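Local coordinates for protein particle-associated lyase (PDB 4Y9V) that binds the capsular saccharide of Acinetobacter baumannii and, as the trimeric tailspike lyase of bacteriophage AP22, probably cleaves it, at residues Ala538-Val543 against Gln597-Ile602; Val528-Ala533 against Phe614-Glu619. One frame throughout, in Å; residues are numbered along the deposited sequence. Where two conformers were deposited one is given.

Contact 1: residues Ala538-Val543 against Gln597-Ile602; sequences ATRANV and QVRPAI. Unlike the reference sequence in segment 597-602: Ile602 (reference Val). With SO4 (sulfate ion), chain L.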
loop_
_atom_site.group_PDB
_atom_site.type_symbol
_atom_site.label_atom_id
_atom_site.label_comp_id
_atom_site.label_asym_id
_atom_site.label_seq_id
_atom_site.Cartn_x
_atom_site.Cartn_y
_atom_site.Cartn_z
ATOM N N ALA A 538 4.836 -21.471 52.965
ATOM C CA ALA A 538 4.726 -20.903 51.617
ATOM C C ALA A 538 5.630 -19.686 51.590
ATOM O O ALA A 538 5.815 -19.026 52.629
ATOM C CB ALA A 538 3.298 -20.547 51.299
ATOM N N THR A 539 6.135 -19.334 50.411
ATOM C CA THR A 539 6.819 -18.070 50.201
ATOM C C THR A 539 6.122 -17.393 49.014
ATOM O O THR A 539 6.195 -17.906 47.900
ATOM C CB THR A 539 8.298 -18.224 49.968
ATOM O OG1 THR A 539 8.924 -18.892 51.113
ATOM C CG2 THR A 539 8.979 -16.919 49.686
ATOM N N ARG A 540 5.439 -16.281 49.276
ATOM C CA ARG A 540 4.543 -15.675 48.315
ATOM C C ARG A 540 5.098 -14.356 47.844
ATOM O O ARG A 540 5.475 -13.519 48.679
ATOM C CB ARG A 540 3.162 -15.458 48.929
ATOM C CG ARG A 540 2.672 -16.727 49.663
ATOM C CD ARG A 540 1.161 -16.683 50.025
ATOM N NE ARG A 540 0.874 -15.615 50.985
ATOM C CZ ARG A 540 -0.336 -15.477 51.519
ATOM N NH1 ARG A 540 -1.305 -16.322 51.199
ATOM N NH2 ARG A 540 -0.559 -14.488 52.370
ATOM N N ALA A 541 5.138 -14.114 46.527
ATOM C CA ALA A 541 5.367 -12.772 46.061
ATOM C C ALA A 541 4.200 -11.881 46.503
ATOM O O ALA A 541 3.079 -12.354 46.695
ATOM C CB ALA A 541 5.446 -12.765 44.543
ATOM N N ASN A 542 4.438 -10.576 46.626
ATOM C CA ASN A 542 3.343 -9.670 46.761
ATOM C C ASN A 542 2.475 -9.751 45.495
ATOM O O ASN A 542 2.960 -10.044 44.399
ATOM C CB ASN A 542 3.792 -8.218 46.943
ATOM C CG ASN A 542 4.546 -7.936 48.217
ATOM O OD1 ASN A 542 4.659 -8.752 49.155
ATOM N ND2 ASN A 542 5.080 -6.783 48.234
ATOM N N VAL A 543 1.187 -9.453 45.642
ATOM C CA VAL A 543 0.302 -9.450 44.474
ATOM C C VAL A 543 0.847 -8.506 43.425
ATOM O O VAL A 543 1.360 -7.405 43.709
ATOM C CB VAL A 543 -1.136 -9.120 44.896
ATOM C CG1 VAL A 543 -1.312 -7.685 45.363
ATOM C CG2 VAL A 543 -2.109 -9.389 43.748
ATOM N N GLN A 597 -4.753 -9.232 38.279
ATOM C CA GLN A 597 -3.749 -9.587 39.290
ATOM C C GLN A 597 -3.347 -11.047 39.143
ATOM O O GLN A 597 -4.149 -11.925 38.819
ATOM C CB GLN A 597 -4.294 -9.418 40.718
ATOM C CG GLN A 597 -4.594 -7.960 41.051
ATOM C CD GLN A 597 -5.056 -7.818 42.473
ATOM O OE1 GLN A 597 -5.755 -8.666 43.016
ATOM N NE2 GLN A 597 -4.634 -6.703 43.085
ATOM N N VAL A 598 -2.055 -11.279 39.459
ATOM C CA VAL A 598 -1.524 -12.623 39.681
ATOM C C VAL A 598 -0.707 -12.607 40.965
ATOM O O VAL A 598 -0.358 -11.517 41.464
ATOM C CB VAL A 598 -0.698 -13.148 38.499
ATOM C CG1 VAL A 598 -1.553 -13.195 37.219
ATOM C CG2 VAL A 598 0.558 -12.337 38.256
ATOM N N ARG A 599 -0.347 -13.759 41.484
ATOM C CA ARG A 599 0.439 -13.810 42.718
ATOM C C ARG A 599 1.236 -15.081 42.785
ATOM O O ARG A 599 0.861 -16.071 43.457
ATOM C CB ARG A 599 -0.438 -13.622 43.971
ATOM C CG ARG A 599 0.439 -13.351 45.193
ATOM C CD ARG A 599 -0.411 -13.204 46.476
ATOM N NE ARG A 599 0.470 -12.797 47.553
ATOM C CZ ARG A 599 0.057 -12.580 48.803
ATOM N NH1 ARG A 599 -1.175 -12.815 49.158
ATOM N NH2 ARG A 599 0.924 -12.135 49.676
ATOM N N PRO A 600 2.397 -15.127 42.116
ATOM C CA PRO A 600 3.237 -16.322 42.167
ATOM C C PRO A 600 3.686 -16.625 43.606
ATOM O O PRO A 600 3.909 -15.723 44.396
ATOM C CB PRO A 600 4.443 -15.892 41.321
ATOM C CG PRO A 600 4.025 -14.748 40.556
ATOM C CD PRO A 600 2.975 -14.056 41.282
ATOM N N ALA A 601 3.833 -17.920 43.866
ATOM C CA ALA A 601 4.286 -18.377 45.183
ATOM C C ALA A 601 4.958 -19.726 45.048
ATOM O O ALA A 601 4.797 -20.430 44.057
ATOM C CB ALA A 601 3.086 -18.461 46.138
ATOM N N ILE A 602 5.661 -20.099 46.123
ATOM C CA ILE A 602 6.138 -21.446 46.343
ATOM C C ILE A 602 5.405 -22.042 47.532
ATOM O O ILE A 602 5.259 -21.388 48.575
ATOM C CB ILE A 602 7.677 -21.410 46.720
ATOM C CG1 ILE A 602 8.489 -20.960 45.546
ATOM C CG2 ILE A 602 8.130 -22.758 47.262
ATOM C CD1 ILE A 602 8.034 -21.775 44.404
HETATM S S SO4 L . 2.668 -12.757 52.941
HETATM O O1 SO4 L . 2.916 -12.935 54.402
HETATM O O2 SO4 L . 2.965 -14.030 52.225
HETATM O O3 SO4 L . 3.590 -11.688 52.426
HETATM O O4 SO4 L . 1.233 -12.328 52.729
HETATM O O HOH W 1 3.791 -11.500 49.728
#

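Contact 2: residues Val528-Ala533 against Phe614-Glu619; sequences VSVTSA and FNLYWE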
loop_
_atom_site.group_PDB
_atom_site.type_symbol
_atom_site.label_atom_id
_atom_site.label_comp_id
_atom_site.label_asym_id
_atom_site.label_seq_id
_atom_site.Cartn_x
_atom_site.Cartn_y
_atom_site.Cartn_z
ATOM N N VAL A 528 9.801 -11.825 39.618
ATOM C CA VAL A 528 9.873 -11.182 40.937
ATOM C C VAL A 528 10.798 -12.006 41.807
ATOM O O VAL A 528 10.628 -13.207 41.979
ATOM C CB VAL A 528 8.463 -11.046 41.548
ATOM C CG1 VAL A 528 7.678 -12.367 41.602
ATOM C CG2 VAL A 528 8.520 -10.365 42.876
ATOM N N SER A 529 11.776 -11.314 42.414
ATOM C CA SER A 529 12.647 -11.964 43.403
ATOM C C SER A 529 11.888 -12.074 44.724
ATOM O O SER A 529 11.218 -11.102 45.145
ATOM C CB SER A 529 13.914 -11.138 43.609
ATOM O OG SER A 529 14.646 -11.616 44.735
ATOM N N VAL A 530 11.995 -13.210 45.362
ATOM C CA VAL A 530 11.430 -13.449 46.696
ATOM C C VAL A 530 12.543 -13.982 47.591
ATOM O O VAL A 530 13.527 -14.566 47.128
ATOM C CB VAL A 530 10.228 -14.400 46.680
ATOM C CG1 VAL A 530 9.081 -13.787 45.889
ATOM C CG2 VAL A 530 10.591 -15.772 46.170
ATOM N N THR A 531 12.341 -13.785 48.881
ATOM C CA THR A 531 13.259 -14.335 49.902
ATOM C C THR A 531 12.418 -15.079 50.915
ATOM O O THR A 531 11.493 -14.526 51.521
ATOM C CB THR A 531 14.060 -13.210 50.561
ATOM O OG1 THR A 531 14.884 -12.560 49.560
ATOM C CG2 THR A 531 14.977 -13.761 51.640
ATOM N N SER A 532 12.690 -16.362 51.086
ATOM C CA SER A 532 11.998 -17.140 52.095
ATOM C C SER A 532 12.442 -16.697 53.490
ATOM O O SER A 532 13.484 -16.124 53.688
ATOM C CB SER A 532 12.200 -18.625 51.878
ATOM O OG SER A 532 13.577 -18.918 52.033
ATOM N N ALA A 533 11.533 -16.960 54.456
ATOM C CA ALA A 533 11.825 -16.665 55.850
ATOM C C ALA A 533 11.727 -17.950 56.658
ATOM O O ALA A 533 11.012 -18.910 56.307
ATOM C CB ALA A 533 10.801 -15.681 56.389
ATOM N N PHE A 614 15.517 -16.042 45.506
ATOM C CA PHE A 614 15.400 -16.685 44.196
ATOM C C PHE A 614 14.289 -16.002 43.425
ATOM O O PHE A 614 13.589 -15.138 43.955
ATOM C CB PHE A 614 15.223 -18.202 44.350
ATOM C CG PHE A 614 14.002 -18.561 45.213
ATOM C CD1 PHE A 614 12.770 -18.718 44.631
ATOM C CD2 PHE A 614 14.149 -18.724 46.570
ATOM C CE1 PHE A 614 11.668 -19.019 45.428
ATOM C CE2 PHE A 614 13.058 -19.028 47.362
ATOM C CZ PHE A 614 11.814 -19.178 46.783
ATOM N N ASN A 615 14.118 -16.401 42.175
ATOM C CA ASN A 615 13.095 -15.802 41.312
ATOM C C ASN A 615 11.847 -16.657 41.183
ATOM O O ASN A 615 11.910 -17.888 41.064
ATOM C CB ASN A 615 13.671 -15.596 39.917
ATOM C CG ASN A 615 14.600 -14.405 39.833
ATOM O OD1 ASN A 615 14.389 -13.395 40.496
ATOM N ND2 ASN A 615 15.615 -14.549 38.974
ATOM N N LEU A 616 10.722 -15.957 41.108
ATOM C CA LEU A 616 9.476 -16.488 40.599
ATOM C C LEU A 616 9.176 -15.771 39.275
ATOM O O LEU A 616 9.363 -14.580 39.148
ATOM C CB LEU A 616 8.315 -16.329 41.582
ATOM C CG LEU A 616 8.433 -17.207 42.803
ATOM C CD1 LEU A 616 7.454 -16.832 43.873
ATOM C CD2 LEU A 616 8.111 -18.671 42.379
ATOM N N TYR A 617 8.693 -16.545 38.317
ATOM C CA TYR A 617 8.339 -16.062 36.995
ATOM C C TYR A 617 6.873 -16.336 36.757
ATOM O O TYR A 617 6.314 -17.322 37.255
ATOM C CB TYR A 617 9.166 -16.757 35.925
ATOM C CG TYR A 617 10.639 -16.567 36.084
ATOM C CD1 TYR A 617 11.255 -15.436 35.576
ATOM C CD2 TYR A 617 11.444 -17.511 36.728
ATOM C CE1 TYR A 617 12.625 -15.235 35.698
ATOM C CE2 TYR A 617 12.811 -17.330 36.837
ATOM C CZ TYR A 617 13.417 -16.206 36.304
ATOM O OH TYR A 617 14.769 -16.089 36.416
ATOM N N TRP A 618 6.239 -15.505 35.924
ATOM C CA TRP A 618 4.844 -15.672 35.620
ATOM C C TRP A 618 4.572 -15.238 34.179
ATOM O O TRP A 618 5.268 -14.385 33.625
ATOM C CB TRP A 618 3.939 -14.882 36.620
ATOM C CG TRP A 618 4.227 -13.403 36.578
ATOM C CD1 TRP A 618 5.186 -12.713 37.264
ATOM C CD2 TRP A 618 3.599 -12.457 35.718
ATOM N NE1 TRP A 618 5.198 -11.399 36.912
ATOM C CE2 TRP A 618 4.209 -11.213 35.951
ATOM C CE3 TRP A 618 2.551 -12.506 34.768
ATOM C CZ2 TRP A 618 3.829 -10.044 35.271
ATOM C CZ3 TRP A 618 2.199 -11.362 34.100
ATOM C CH2 TRP A 618 2.813 -10.138 34.356
ATOM N N GLU A 619 3.502 -15.818 33.641
ATOM C CA GLU A 619 2.966 -15.436 32.348
ATOM C C GLU A 619 1.449 -15.508 32.406
ATOM O O GLU A 619 0.909 -16.475 32.954
ATOM C CB GLU A 619 3.492 -16.373 31.246
ATOM C CG GLU A 619 3.086 -15.924 29.856
ATOM C CD GLU A 619 3.739 -16.715 28.781
ATOM O OE1 GLU A 619 2.906 -17.181 27.928
ATOM O OE2 GLU A 619 4.962 -16.903 28.773
#

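Contact 1: residues Ala538-Val543 against Gln597-Ile602
Strands 538-540 and 597-602 run antiparallel, with Thr539 and Ile602 as a hydrogen-bonded pair: Thr539 N reaches Ile602 O at 2.9 Å, and Ile602 N returns a nearly straight bond to Thr539 O. Beyond the non-hydrogen-bonded pair Arg540-Ala601, one more backbone bond joins Ala541 N to Pro600 O, just past the end of strand 538-540. There the Arg599 side chain takes over. With CG anti to the backbone N (chi1 -167°) and the chain extended as far as NE, it reaches Ala541 O through NE at 2.8 Å, the oxygen lying in the guanidinium plane. Arg599 NH1 sits over the centre of the Arg540 guanidinium, 3.7 Å from Arg540 CZ, and the two planes are turned 36° apart. A sulfate ion, probably from the crystallisation liquor, joins them: Arg540 NE binds its O2 at 2.9 Å and Arg540 NH2 its O4 at 2.8 Å, while Arg599 NH2 reaches the same O4 at 3.1 Å. A water accepts from Arg599 NH2 as well. Arg540 NH1 and Arg599 NH1 are hydrogen-bonded to Trp569 O and Ser568 OG, respectively, of a second subunit. The sulfate would offset the charge of the two guanidinium groups that lie one over the other, which here also tie the strand pair to the neighbouring subunit.

Contact 2: residues Val528-Ala533 against Phe614-Glu619
Val528 N donates to Leu616 O at 2.8 Å, the shortest of the four backbone bonds between segments 528-533 and 614-619, an antiparallel pair in the Ig-like domain at the C-terminal end of the tailspike. Leu616 N answers to Val528 O along an almost straight line (176° at the hydrogen), which makes the two residues a hydrogen-bonded pair. The same exchange recurs at Val530 and Phe614, with Val530 N 2.9 Å from Phe614 O. Between them lies the non-hydrogen-bonded pair Ser529-Asn615, on the opposite face from the apolar residues; there Asn615 OD1 approaches Ser529 CA to 3.7 Å. The Asn615 amide bonds only weakly through ND2 to Tyr617 OH and to Asn562 O.

Val528, Val530, Phe614 and Leu616 share the face that turns toward strands 538-545 and 597-604. Phe614 CG stands between the backbone N and the carbonyl carbon (chi1 57°), a rotamer that brings the ring across to Val530. Beyond this strand pair the ring also meets Phe574 edge-to-face. Leu616 and Val528 lie side by side, Val528 CG1 being 4.0 Å from Leu616 CB, whereas Leu616 and Val530 cross at about a right angle, joined through Leu616 CD1 and Val530 CG1. Val530 CG2 settles over one face of the Phe614 ring in a CH-pi contact, offset toward the rim and 3.5 Å from Phe614 CE1.

Overall arrangement
Contact 1 is nested along the chain inside the loop closed by contact 2, and the two strand pairs pack face against face as layers of a beta-sandwich in the Ig-like domain, their centres about 8 Å apart. Ile602 touches two residues of the opposite layer: its CG1 lies 3.7 Å from Phe614 CE1, and its CD1 is equally close to Leu616 CD2. Ala541 CB meets Val528 CG1 at 3.7 Å, and Thr539 OG1, hydrogen-bonded with Trp604 NE1, packs 3.4 Å from Ser532 CB. The centres of contacts 1 and 2 lie about 48 and 49 Å from the centre of the chain. None of their residues belongs to the glycan pocket, which includes Arg166 and His337.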